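Local structure of NTP pyrophosphohydrolase MazG-like domain-containing protein (Vibrio sp. DAT722, 2Q73) at residues F24-L27 with I28-V31; K79-E82 with L83-L87; D49-K52 with G53-A56. The protein probably hydrolyses nucleoside triphosphates to the monophosphate and pyrophosphate with bound magnesium, as a putative house-cleaning enzyme of the MazG family. All blocks are in the same frame, centred on the assembly; numbering follows the deposited sequence. Where two conformers were deposited one is given.

Interaction 1 (F24-L27 with I28-V31); sequences FFKL and IEEV. With MG (magnesium ion), chain G.
Lys26 reaches along one side of helix 20-39 to the carboxylates of Glu29 and Glu30, and the three form a salt-bridge network. In the given conformer of Glu29, one of two deposited, the closer bridge is from Lys26 NZ to Glu29 OE1, at 3.1 Å. The amine meets this oxygen from above the carboxylate plane, 44° out of it. The second bridge is long, 3.9 Å from Lys26 NZ to Glu30 OE2. The lysine chain is bent at chi2 and chi3 (-56° and -60°), which curls it so that its amine comes beside both carboxylates. Glu29 has its stronger partner in Arg39 of the second subunit.

The other oxygen of Glu30, OE1, binds the magnesium ion at 2.3 Å, and a water lies 2.4 Å from the metal as a further ligand. Glu33, Glu58 and Asp61 supply the remaining protein ligands.

The main apolar contact joins Phe24 and Ile28. Ile28 CG1 lies over one ring face as a CH-pi contact, 4.2 Å from the centroid of the Phe24 ring and offset toward the rim. Ile28 CD1 is 3.9 Å from Phe24 CZ. Phe24 also meets the ring of Phe25 of the third subunit.

Regular i to i+4 backbone bonds run beneath these side chains. The chemistry implies a divided role for Glu30: one oxygen holds magnesium, while the other faces a lysine whose charge probably offsets part of the local negative charge.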
loop_
_atom_site.group_PDB
_atom_site.type_symbol
_atom_site.label_atom_id
_atom_site.label_comp_id
_atom_site.label_asym_id
_atom_site.label_seq_id
_atom_site.Cartn_x
_atom_site.Cartn_y
_atom_site.Cartn_z
ATOM N N PHE C 24 3.869 -10.637 3.603
ATOM C CA PHE C 24 3.885 -9.191 3.489
ATOM C C PHE C 24 3.533 -8.733 2.057
ATOM O O PHE C 24 2.709 -7.838 1.885
ATOM C CB PHE C 24 5.255 -8.607 3.917
ATOM C CG PHE C 24 5.270 -7.115 3.892
ATOM C CD1 PHE C 24 4.509 -6.401 4.833
ATOM C CD2 PHE C 24 5.985 -6.410 2.915
ATOM C CE1 PHE C 24 4.496 -4.993 4.825
ATOM C CE2 PHE C 24 5.969 -5.004 2.888
ATOM C CZ PHE C 24 5.215 -4.300 3.834
ATOM N N PHE C 25 4.143 -9.364 1.040
ATOM C CA PHE C 25 3.739 -9.134 -0.359
ATOM C C PHE C 25 2.243 -9.335 -0.568
ATOM O O PHE C 25 1.580 -8.512 -1.207
ATOM C CB PHE C 25 4.478 -10.086 -1.294
ATOM C CG PHE C 25 5.935 -9.789 -1.453
ATOM C CD1 PHE C 25 6.379 -8.491 -1.740
ATOM C CD2 PHE C 25 6.875 -10.836 -1.410
ATOM C CE1 PHE C 25 7.757 -8.232 -1.923
ATOM C CE2 PHE C 25 8.224 -10.583 -1.592
ATOM C CZ PHE C 25 8.665 -9.276 -1.838
ATOM N N LYS C 26 1.699 -10.419 -0.032
ATOM C CA LYS C 26 0.268 -10.678 -0.182
ATOM C C LYS C 26 -0.591 -9.621 0.485
ATOM O O LYS C 26 -1.627 -9.237 -0.082
ATOM C CB LYS C 26 -0.121 -12.081 0.333
ATOM C CG LYS C 26 0.331 -13.280 -0.539
ATOM C CD LYS C 26 -0.130 -13.238 -1.989
ATOM C CE LYS C 26 -1.656 -13.213 -2.124
ATOM N NZ LYS C 26 -2.101 -13.151 -3.562
ATOM N N LEU C 27 -0.193 -9.158 1.673
ATOM C CA LEU C 27 -0.925 -8.077 2.346
ATOM C C LEU C 27 -1.043 -6.861 1.414
ATOM O O LEU C 27 -2.140 -6.309 1.242
ATOM C CB LEU C 27 -0.267 -7.650 3.681
ATOM C CG LEU C 27 -0.895 -6.402 4.346
ATOM C CD1 LEU C 27 -2.306 -6.735 4.846
ATOM C CD2 LEU C 27 -0.018 -5.913 5.494
ATOM N N ILE C 28 0.086 -6.444 0.850
ATOM C CA ILE C 28 0.125 -5.260 -0.025
ATOM C C ILE C 28 -0.704 -5.513 -1.308
ATOM O O ILE C 28 -1.408 -4.608 -1.771
ATOM C CB ILE C 28 1.564 -4.845 -0.343
ATOM C CG1 ILE C 28 2.399 -4.702 0.957
ATOM C CG2 ILE C 28 1.601 -3.562 -1.275
ATOM C CD1 ILE C 28 1.843 -3.683 1.979
ATOM N N GLU C 29 -0.646 -6.742 -1.851
ATOM C CA GLU C 29 -1.463 -7.091 -3.019
ATOM C C GLU C 29 -2.934 -6.921 -2.689
ATOM O O GLU C 29 -3.702 -6.391 -3.500
ATOM C CB GLU C 29 -1.194 -8.533 -3.477
ATOM C CG GLU C 29 0.130 -8.696 -4.129
ATOM C CD GLU C 29 0.527 -10.152 -4.229
ATOM O OE1 GLU C 29 -0.295 -10.940 -4.739
ATOM O OE2 GLU C 29 1.654 -10.487 -3.794
ATOM N N GLU C 30 -3.337 -7.366 -1.500
ATOM C CA GLU C 30 -4.767 -7.255 -1.129
ATOM C C GLU C 30 -5.195 -5.821 -0.873
ATOM O O GLU C 30 -6.331 -5.448 -1.182
ATOM C CB GLU C 30 -5.132 -8.141 0.072
ATOM C CG GLU C 30 -4.835 -9.634 -0.146
ATOM C CD GLU C 30 -5.522 -10.269 -1.352
ATOM O OE1 GLU C 30 -6.542 -9.770 -1.871
ATOM O OE2 GLU C 30 -5.030 -11.333 -1.789
ATOM N N VAL C 31 -4.288 -5.017 -0.331
ATOM C CA VAL C 31 -4.571 -3.613 -0.106
ATOM C C VAL C 31 -4.813 -2.955 -1.474
ATOM O O VAL C 31 -5.711 -2.119 -1.601
ATOM C CB VAL C 31 -3.445 -2.942 0.678
ATOM C CG1 VAL C 31 -3.561 -1.405 0.662
ATOM C CG2 VAL C 31 -3.468 -3.414 2.147
HETATM MG MG MG G . -8.324 -10.312 -3.166
HETATM O O HOH W 1 -9.817 -10.652 -5.002
#

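Interaction 2 (K79-E82 with L83-L87); sequences KTHE and LKEVL
His81 and Glu85 lie one turn apart on helix 77-90, and their side chains meet above the helix surface. The imidazole has CG anti to its own backbone nitrogen (chi1 175°), which directs the ring along the helix toward Glu85. The glutamate is bent at chi2, and its CG comes over one face of the ring. This CH-pi contact puts Glu85 CG 3.7 Å from the centroid of the His81 ring, offset toward the rim. The ring and carboxylate planes are turned 55° apart.

A weak hydrogen bond joins the polar ends. His81 NE2 donates to Glu85 OE2 at 2.8 Å, but the angle at the hydrogen is only 117°. The carboxylate sits to one side of the ring plane, so the N-H does not point straight at it. The methylene over the face is the other part of the contact.

Leu83 leans back along another side of the helix, with its CG 3.7 Å from Lys79 O. Under the side chains the backbone is regular. Glu85 N binds His81 O at 2.8 Å, and Lys84 N binds Thr80 O at 2.9 Å.

Thr80 OG1 bonds back to Asn76 O and also pairs with Gln45 of the fourth subunit. This last helix of the chain packs against that subunit: the His81 ring meets Tyr60 on its helix 55-72, and Leu83 packs on Pro46 in the loop before that helix.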
loop_
_atom_site.group_PDB
_atom_site.type_symbol
_atom_site.label_atom_id
_atom_site.label_comp_id
_atom_site.label_asym_id
_atom_site.label_seq_id
_atom_site.Cartn_x
_atom_site.Cartn_y
_atom_site.Cartn_z
ATOM N N LYS C 79 -5.019 -9.995 22.599
ATOM C CA LYS C 79 -4.269 -9.406 23.717
ATOM C C LYS C 79 -3.797 -7.985 23.388
ATOM O O LYS C 79 -3.864 -7.092 24.243
ATOM C CB LYS C 79 -3.085 -10.292 24.125
ATOM C CG LYS C 79 -2.388 -9.873 25.423
ATOM C CD LYS C 79 -3.273 -10.108 26.647
ATOM C CE LYS C 79 -2.546 -9.759 27.945
ATOM N NZ LYS C 79 -3.371 -10.083 29.137
ATOM N N THR C 80 -3.328 -7.793 22.152
ATOM C CA THR C 80 -2.906 -6.473 21.671
ATOM C C THR C 80 -4.085 -5.496 21.722
ATOM O O THR C 80 -3.945 -4.369 22.217
ATOM C CB THR C 80 -2.276 -6.536 20.250
ATOM O OG1 THR C 80 -1.152 -7.425 20.278
ATOM C CG2 THR C 80 -1.805 -5.164 19.809
ATOM N N HIS C 81 -5.245 -5.952 21.250
ATOM C CA HIS C 81 -6.492 -5.191 21.343
ATOM C C HIS C 81 -6.754 -4.762 22.786
ATOM O O HIS C 81 -7.042 -3.595 23.049
ATOM C CB HIS C 81 -7.663 -6.014 20.783
ATOM C CG HIS C 81 -9.007 -5.367 20.943
ATOM N ND1 HIS C 81 -10.084 -6.028 21.499
ATOM C CD2 HIS C 81 -9.443 -4.119 20.644
ATOM C CE1 HIS C 81 -11.129 -5.216 21.523
ATOM N NE2 HIS C 81 -10.768 -4.055 20.996
ATOM N N GLU C 82 -6.622 -5.701 23.721
ATOM C CA GLU C 82 -6.834 -5.411 25.130
ATOM C C GLU C 82 -5.886 -4.316 25.632
ATOM O O GLU C 82 -6.317 -3.405 26.347
ATOM C CB GLU C 82 -6.705 -6.693 25.959
ATOM C CG GLU C 82 -7.905 -7.648 25.835
ATOM C CD GLU C 82 -7.678 -8.970 26.575
ATOM O OE1 GLU C 82 -6.607 -9.629 26.366
ATOM O OE2 GLU C 82 -8.573 -9.363 27.375
ATOM N N LEU C 83 -4.611 -4.393 25.236
ATOM C CA LEU C 83 -3.616 -3.390 25.632
ATOM C C LEU C 83 -3.946 -2.006 25.065
ATOM O O LEU C 83 -3.848 -0.998 25.778
ATOM C CB LEU C 83 -2.199 -3.813 25.224
ATOM C CG LEU C 83 -1.437 -4.893 26.009
ATOM C CD1 LEU C 83 -0.326 -5.462 25.097
ATOM C CD2 LEU C 83 -0.847 -4.376 27.350
ATOM N N LYS C 84 -4.345 -1.967 23.796
ATOM C CA LYS C 84 -4.780 -0.723 23.163
ATOM C C LYS C 84 -6.027 -0.156 23.842
ATOM O O LYS C 84 -6.083 1.044 24.112
ATOM C CB LYS C 84 -5.002 -0.912 21.668
ATOM C CG LYS C 84 -3.709 -0.974 20.843
ATOM C CD LYS C 84 -3.089 0.414 20.635
ATOM C CE LYS C 84 -3.686 1.126 19.429
ATOM N NZ LYS C 84 -3.038 2.443 19.192
ATOM N N GLU C 85 -7.003 -1.026 24.136
ATOM C CA GLU C 85 -8.221 -0.668 24.908
ATOM C C GLU C 85 -7.921 0.024 26.234
ATOM O O GLU C 85 -8.641 0.952 26.641
ATOM C CB GLU C 85 -9.093 -1.906 25.187
ATOM C CG GLU C 85 -9.697 -2.567 23.937
ATOM C CD GLU C 85 -11.015 -1.943 23.503
ATOM O OE1 GLU C 85 -11.907 -1.789 24.363
ATOM O OE2 GLU C 85 -11.166 -1.624 22.300
ATOM N N VAL C 86 -6.877 -0.453 26.912
ATOM C CA VAL C 86 -6.414 0.128 28.169
ATOM C C VAL C 86 -5.955 1.574 27.960
ATOM O O VAL C 86 -6.427 2.481 28.648
ATOM C CB VAL C 86 -5.302 -0.744 28.832
ATOM C CG1 VAL C 86 -4.580 0.018 29.938
ATOM C CG2 VAL C 86 -5.895 -2.036 29.390
ATOM N N LEU C 87 -5.065 1.781 26.987
ATOM C CA LEU C 87 -4.521 3.108 26.676
ATOM C C LEU C 87 -5.582 4.116 26.227
ATOM O O LEU C 87 -5.545 5.282 26.634
ATOM C CB LEU C 87 -3.411 3.012 25.624
ATOM C CG LEU C 87 -2.072 2.377 26.019
ATOM C CD1 LEU C 87 -1.238 2.062 24.774
ATOM C CD2 LEU C 87 -1.299 3.275 26.973
#

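Interaction 3 (D49-K52 with G53-A56); sequences DELK and GSVA
Leu51 O is gripped by two donors from Ser54, the hydroxyl and the backbone nitrogen. The hydroxyl donates from Ser54 OG to Leu51 O at 2.7 Å, somewhat tilted from the carbonyl plane. The backbone bond, from Ser54 N to Leu51 O, is 3.0 Å long. Its donor stands above the carbonyl plane, 44° out of it. Ser54 OG sits between its own backbone N and carbonyl carbon (chi1 71°), which brings the hydroxyl round to the same acceptor that the backbone nitrogen uses.

The backbone bond closes a type II beta turn from Leu51 to Ser54. Gly53 occupies the third position with a positive phi of 78°, a value that favours glycine. Ser54 is also the N-cap of helix 55-72, its OG pairing with Glu57 N in the first turn, while Glu57 OE1 takes a hydrogen bond from Gly53 N. The serine hydroxyl thus joins the turn to the start of the helix. The next residue after Glu57, Glu58, is a magnesium ligand.

Packing across the turn is light. Leu51 CD1 lies 3.9 Å from Ser54 OG, and Ser54 CB is 3.7 Å from Glu50 O. Beyond the turn, Leu51 rests on Pro46 of the preceding loop and on Leu87 of the fourth subunit, and the Glu50 carboxylate turns back along the loop, where its OE1 accepts from Thr47 N.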
loop_
_atom_site.group_PDB
_atom_site.type_symbol
_atom_site.label_atom_id
_atom_site.label_comp_id
_atom_site.label_asym_id
_atom_site.label_seq_id
_atom_site.Cartn_x
_atom_site.Cartn_y
_atom_site.Cartn_z
ATOM N N ASP C 49 -22.413 -15.034 -5.658
ATOM C CA ASP C 49 -22.093 -14.614 -7.038
ATOM C C ASP C 49 -21.616 -13.159 -7.188
ATOM O O ASP C 49 -21.114 -12.760 -8.249
ATOM C CB ASP C 49 -23.251 -14.926 -7.993
ATOM C CG ASP C 49 -24.574 -14.380 -7.499
ATOM O OD1 ASP C 49 -25.312 -15.216 -6.787
ATOM O OD2 ASP C 49 -24.888 -13.134 -7.822
ATOM N N GLU C 50 -21.723 -12.375 -6.118
ATOM C CA GLU C 50 -21.290 -10.992 -6.139
ATOM C C GLU C 50 -19.947 -10.803 -5.433
ATOM O O GLU C 50 -19.389 -9.723 -5.454
ATOM C CB GLU C 50 -22.344 -10.110 -5.465
ATOM C CG GLU C 50 -23.563 -9.785 -6.319
ATOM C CD GLU C 50 -24.807 -9.517 -5.482
ATOM O OE1 GLU C 50 -24.712 -9.517 -4.229
ATOM O OE2 GLU C 50 -25.891 -9.315 -6.080
ATOM N N LEU C 51 -19.449 -11.871 -4.819
ATOM C CA LEU C 51 -18.323 -11.792 -3.896
ATOM C C LEU C 51 -17.014 -11.353 -4.553
ATOM O O LEU C 51 -16.287 -10.512 -3.997
ATOM C CB LEU C 51 -18.147 -13.125 -3.146
ATOM C CG LEU C 51 -17.054 -13.208 -2.069
ATOM C CD1 LEU C 51 -17.283 -12.209 -0.933
ATOM C CD2 LEU C 51 -16.954 -14.632 -1.516
ATOM N N LYS C 52 -16.707 -11.914 -5.724
ATOM C CA LYS C 52 -15.425 -11.639 -6.376
ATOM C C LYS C 52 -15.306 -10.168 -6.711
ATOM O O LYS C 52 -16.183 -9.612 -7.378
ATOM C CB LYS C 52 -15.239 -12.449 -7.657
ATOM C CG LYS C 52 -13.838 -12.272 -8.250
ATOM C CD LYS C 52 -13.764 -12.642 -9.736
ATOM C CE LYS C 52 -12.296 -12.779 -10.169
ATOM N NZ LYS C 52 -12.164 -13.013 -11.635
ATOM N N GLY C 53 -14.218 -9.567 -6.240
ATOM C CA GLY C 53 -13.920 -8.156 -6.470
ATOM C C GLY C 53 -14.698 -7.171 -5.604
ATOM O O GLY C 53 -14.506 -5.956 -5.728
ATOM N N SER C 54 -15.585 -7.674 -4.745
ATOM C CA SER C 54 -16.336 -6.810 -3.838
ATOM C C SER C 54 -15.457 -6.185 -2.744
ATOM O O SER C 54 -14.405 -6.715 -2.372
ATOM C CB SER C 54 -17.486 -7.569 -3.185
ATOM O OG SER C 54 -16.984 -8.513 -2.253
ATOM N N VAL C 55 -15.901 -5.055 -2.217
ATOM C CA VAL C 55 -15.227 -4.444 -1.081
ATOM C C VAL C 55 -15.175 -5.453 0.081
ATOM O O VAL C 55 -14.137 -5.591 0.741
ATOM C CB VAL C 55 -15.927 -3.110 -0.660
ATOM C CG1 VAL C 55 -15.370 -2.605 0.677
ATOM C CG2 VAL C 55 -15.691 -2.015 -1.743
ATOM N N ALA C 56 -16.272 -6.168 0.303
ATOM C CA ALA C 56 -16.341 -7.213 1.346
ATOM C C ALA C 56 -15.222 -8.244 1.206
ATOM O O ALA C 56 -14.519 -8.554 2.184
ATOM C CB ALA C 56 -17.720 -7.903 1.330
#

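In the fold
From the N terminus, interaction 1 comes first, within helix 20-39. Interaction 3 follows where the loop after that helix enters helix 55-72. Interaction 2 comes last, on helix 77-90. Each is local to one continuous stretch, so none closes a long loop. They run in series and neither nest nor cross. Interactions 1 and 3 have nearest atoms about 8 Å apart. Magnesium relates them: Glu30 and Glu33 come from helix 20-39, and Glu58 and Asp61 from helix 55-72, which begins at interaction 3. Interaction 2 is remote, with its centre 32 Å from that of interaction 3. All three touch the fourth subunit, where Leu51 of one subunit packs on Leu87 of another.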